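Local coordinates for hypothetical protein AF0941 (Archaeoglobus fulgidus, PDB 1YOZ) that is of unknown function but folds as an all-helical protein of the AF0941-like family, its assembly holding two copies of the chain, at residues V72-L75 with S76-F79; K96-P99 with E100-N103. All blocks are in the same frame, centred on the assembly; numbering follows the deposited sequence.

Contact 1 of 2, residues V72-L75 with S76-F79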
loop_
_atom_site.group_PDB
_atom_site.type_symbol
_atom_site.label_atom_id
_atom_site.label_comp_id
_atom_site.label_asym_id
_atom_site.label_seq_id
_atom_site.Cartn_x
_atom_site.Cartn_y
_atom_site.Cartn_z
ATOM N N VAL B 72 -10.126 -0.212 5.726
ATOM C CA VAL B 72 -11.502 -0.107 5.227
ATOM C C VAL B 72 -11.753 -0.755 3.859
ATOM O O VAL B 72 -12.869 -1.233 3.623
ATOM C CB VAL B 72 -12.067 1.322 5.284
ATOM C CG1 VAL B 72 -11.805 1.980 6.639
ATOM C CG2 VAL B 72 -11.500 2.152 4.173
ATOM N N SER B 73 -10.742 -0.792 2.977
ATOM C CA SER B 73 -10.916 -1.079 1.539
ATOM C C SER B 73 -10.138 -2.273 0.986
ATOM O O SER B 73 -10.475 -2.738 -0.097
ATOM C CB SER B 73 -10.513 0.128 0.686
ATOM O OG SER B 73 -11.315 1.274 0.942
ATOM N N GLN B 74 -9.084 -2.749 1.661
ATOM C CA GLN B 74 -8.282 -3.845 1.132
ATOM C C GLN B 74 -8.182 -5.026 2.072
ATOM O O GLN B 74 -7.913 -6.135 1.627
ATOM C CB GLN B 74 -6.841 -3.401 0.820
ATOM C CG GLN B 74 -6.651 -2.525 -0.402
ATOM C CD GLN B 74 -7.066 -3.232 -1.691
ATOM O OE1 GLN B 74 -6.566 -4.322 -2.024
ATOM N NE2 GLN B 74 -7.984 -2.609 -2.426
ATOM N N LEU B 75 -8.300 -4.796 3.378
ATOM C CA LEU B 75 -8.081 -5.903 4.333
ATOM C C LEU B 75 -8.998 -7.129 4.075
ATOM O O LEU B 75 -8.513 -8.264 4.054
ATOM C CB LEU B 75 -8.138 -5.401 5.790
ATOM C CG LEU B 75 -8.155 -6.431 6.932
ATOM C CD1 LEU B 75 -6.809 -7.146 7.047
ATOM C CD2 LEU B 75 -8.512 -5.760 8.272
ATOM N N SER B 76 -10.305 -6.927 3.839
ATOM C CA SER B 76 -11.168 -8.118 3.503
ATOM C C SER B 76 -10.733 -8.875 2.253
ATOM O O SER B 76 -10.818 -10.097 2.188
ATOM C CB SER B 76 -12.661 -7.740 3.358
ATOM O OG SER B 76 -12.823 -6.785 2.314
ATOM N N ILE B 77 -10.249 -8.153 1.251
ATOM C CA ILE B 77 -9.801 -8.771 0.005
ATOM C C ILE B 77 -8.552 -9.630 0.195
ATOM O O ILE B 77 -8.421 -10.759 -0.346
ATOM C CB ILE B 77 -9.472 -7.718 -1.044
ATOM C CG1 ILE B 77 -10.742 -7.039 -1.567
ATOM C CG2 ILE B 77 -8.716 -8.368 -2.193
ATOM C CD1 ILE B 77 -10.981 -5.649 -1.102
ATOM N N HIS B 78 -7.605 -9.063 0.941
ATOM C CA HIS B 78 -6.389 -9.760 1.207
ATOM C C HIS B 78 -6.618 -10.921 2.141
ATOM O O HIS B 78 -5.938 -11.932 2.036
ATOM C CB HIS B 78 -5.329 -8.785 1.727
ATOM C CG HIS B 78 -4.752 -7.925 0.653
ATOM N ND1 HIS B 78 -4.045 -6.775 0.917
ATOM C CD2 HIS B 78 -4.772 -8.054 -0.696
ATOM C CE1 HIS B 78 -3.669 -6.218 -0.221
ATOM N NE2 HIS B 78 -4.100 -6.976 -1.215
ATOM N N PHE B 79 -7.570 -10.787 3.051
ATOM C CA PHE B 79 -7.979 -11.924 3.895
ATOM C C PHE B 79 -8.416 -13.119 3.024
ATOM O O PHE B 79 -7.925 -14.231 3.176
ATOM C CB PHE B 79 -9.128 -11.493 4.778
ATOM C CG PHE B 79 -9.501 -12.492 5.857
ATOM C CD1 PHE B 79 -9.061 -12.310 7.162
ATOM C CD2 PHE B 79 -10.355 -13.572 5.573
ATOM C CE1 PHE B 79 -9.417 -13.208 8.183
ATOM C CE2 PHE B 79 -10.741 -14.472 6.592
ATOM C CZ PHE B 79 -10.266 -14.299 7.888
HETATM O O HOH W 1 -11.680 -4.249 4.079
#
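Gln74 and His78 meet one turn apart at a helix-to-helix junction, a local contact where helix 57-73 breaks off and helix 75-88 starts almost at once. Gln74 leaves helical backbone geometry and occupies the N-cap position of the new helix. Its carbonyl O accepts the amide of His78 at 3.0 Å, nearly straight at 166°, and Leu75 O takes that of Phe79 at 2.9 Å. A water spans the break, accepting from Ser76 N and donating weakly to Val72 O, where an unbroken helix would bond directly. With its chain bent at chi2 (-62°), Gln74 turns OE1 obliquely to the imidazole, 3.7 Å from His78 NE2, amide and ring planes 70° apart. The hydrogen bond that holds the ring comes from elsewhere: Tyr70 OH is bonded to His78 ND1. Were His78 an alanine, the Tyr70 hydroxyl would probably lose this mate and a gap would open beside Leu10 and Met13 of helix 8-18. Leu75 and Phe79 both pack on Ile35 of helix 32-51. The junction thus replaces a lost backbone bond with water, while Leu75 and Phe79 turn their side chains to the interior.

Contact 2 of 2, residues K96-P99 with E100-N103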
loop_
_atom_site.group_PDB
_atom_site.type_symbol
_atom_site.label_atom_id
_atom_site.label_comp_id
_atom_site.label_asym_id
_atom_site.label_seq_id
_atom_site.Cartn_x
_atom_site.Cartn_y
_atom_site.Cartn_z
ATOM N N LYS B 96 -12.874 -16.769 9.430
ATOM C CA LYS B 96 -13.472 -15.640 8.695
ATOM C C LYS B 96 -13.283 -14.311 9.458
ATOM O O LYS B 96 -12.900 -14.293 10.628
ATOM C CB LYS B 96 -14.950 -15.903 8.385
ATOM C CG LYS B 96 -15.669 -16.622 9.503
ATOM C CD LYS B 96 -17.156 -16.884 9.203
ATOM C CE LYS B 96 -17.993 -15.566 9.331
ATOM N NZ LYS B 96 -17.726 -14.725 10.590
ATOM N N LEU B 97 -13.531 -13.198 8.764
ATOM C CA LEU B 97 -13.243 -11.873 9.317
ATOM C C LEU B 97 -14.566 -11.129 9.449
ATOM O O LEU B 97 -15.211 -10.851 8.445
ATOM C CB LEU B 97 -12.312 -11.109 8.371
ATOM C CG LEU B 97 -11.836 -9.671 8.639
ATOM C CD1 LEU B 97 -11.123 -9.482 9.982
ATOM C CD2 LEU B 97 -10.961 -9.208 7.482
ATOM N N ASP B 98 -14.974 -10.838 10.675
ATOM C CA ASP B 98 -16.225 -10.092 10.912
ATOM C C ASP B 98 -16.173 -8.657 10.332
ATOM O O ASP B 98 -15.243 -7.914 10.626
ATOM C CB ASP B 98 -16.495 -10.002 12.419
ATOM C CG ASP B 98 -16.864 -11.329 13.022
ATOM O OD1 ASP B 98 -17.302 -12.216 12.248
ATOM O OD2 ASP B 98 -16.737 -11.486 14.271
ATOM N N PRO B 99 -17.155 -8.278 9.483
ATOM C CA PRO B 99 -17.302 -6.867 9.105
ATOM C C PRO B 99 -17.201 -5.893 10.271
ATOM O O PRO B 99 -16.594 -4.816 10.134
ATOM C CB PRO B 99 -18.700 -6.811 8.473
ATOM C CG PRO B 99 -18.835 -8.211 7.792
ATOM C CD PRO B 99 -18.118 -9.154 8.781
ATOM N N GLU B 100 -17.771 -6.267 11.416
ATOM C CA GLU B 100 -17.686 -5.420 12.606
ATOM C C GLU B 100 -16.237 -5.252 13.048
ATOM O O GLU B 100 -15.873 -4.218 13.591
ATOM C CB GLU B 100 -18.530 -5.981 13.763
ATOM C CG GLU B 100 -19.981 -6.289 13.420
ATOM C CD GLU B 100 -20.165 -7.446 12.406
ATOM O OE1 GLU B 100 -19.431 -8.470 12.495
ATOM O OE2 GLU B 100 -21.047 -7.316 11.510
ATOM N N VAL B 101 -15.404 -6.284 12.858
ATOM C CA VAL B 101 -14.006 -6.192 13.329
ATOM C C VAL B 101 -13.218 -5.210 12.415
ATOM O O VAL B 101 -12.516 -4.328 12.886
ATOM C CB VAL B 101 -13.350 -7.602 13.521
ATOM C CG1 VAL B 101 -11.775 -7.498 13.721
ATOM C CG2 VAL B 101 -13.983 -8.283 14.712
ATOM N N ILE B 102 -13.395 -5.354 11.111
ATOM C CA ILE B 102 -12.892 -4.370 10.144
ATOM C C ILE B 102 -13.243 -2.957 10.576
ATOM O O ILE B 102 -12.357 -2.111 10.675
ATOM C CB ILE B 102 -13.358 -4.676 8.700
ATOM C CG1 ILE B 102 -12.851 -6.056 8.293
ATOM C CG2 ILE B 102 -12.891 -3.583 7.680
ATOM C CD1 ILE B 102 -13.245 -6.506 6.932
ATOM N N ASN B 103 -14.533 -2.702 10.833
ATOM C CA ASN B 103 -14.958 -1.378 11.311
ATOM C C ASN B 103 -14.227 -0.948 12.565
ATOM O O ASN B 103 -13.829 0.206 12.658
ATOM C CB ASN B 103 -16.498 -1.243 11.480
ATOM C CG ASN B 103 -17.255 -1.650 10.226
ATOM O OD1 ASN B 103 -16.684 -1.711 9.148
ATOM N ND2 ASN B 103 -18.551 -1.934 10.365
#
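Asp98 O receives two amides from the first turn of helix 99-113, Val101 N at 2.8 Å and Ile102 N at 3.2 Å, so that the loop enters the helix through an N-terminal turn with Asp98 at the N-cap position. The two bonds differ in kind. That from Ile102 is the usual helical one, close to linear at 163°, whereas Val101 N lies above the carbonyl plane, off the lone pairs, and its N-H...O angle is only 131°. Pro99 follows in the first turn, where its missing N-H costs the helix no bond, and its own O accepts Asn103 N at 3.0 Å.

The Asp98 side chain makes no capping bond. CG stands anti to its carbonyl carbon (chi1 -70°), and OD1 is turned to the ammonium of Lys96 in a salt bridge. Glu100, bent at chi2, curls back alongside the Pro99 ring and carries OE1 to within 3.3 Å of Asp98 CB. The two carboxylates cross obliquely, with Asp98 OD1 and Glu100 OE1 4.3 Å apart, and the positive charge of Lys96 probably eases their repulsion.

On the apolar side, Leu97 and Ile102 meet at about a right angle, while Val101 CG2 rests on Asp98 CB. Farther out, Gln32 of helix 32-51 meets the loop: its OE1 is hydrogen-bonded to Asp98 N, and its side chain also touches Leu97 and Val101. Leu97 reaches on to Leu75 and Phe79 of helix 75-88, joining the incoming loop to the packed helices. Lys96 and Glu100 are exposed at the surface. The closest touch between the two aliphatic side chains is Leu97 CD2 against Ile102 CD1, at 3.6 Å.

How the contacts relate
From the N terminus, the chain reaches contact 1 first, at the short break between helices 57-73 and 75-88, and contact 2 later, where the loop after helix 75-88 enters helix 99-113. Each is a single continuous stretch closing a local turn, and the two follow in series, neither nested nor crossed. Their centres are 10 Å apart, on the same side of the chain's centre, and they touch directly. Phe79 CZ packs 3.4 Å from Lys96 C, and Ser76 CB lies 3.8 Å from Ile102 CD1. The returning loop and the last helix are thereby laid against the start of helix 75-88, with helix 32-51 contacting both places.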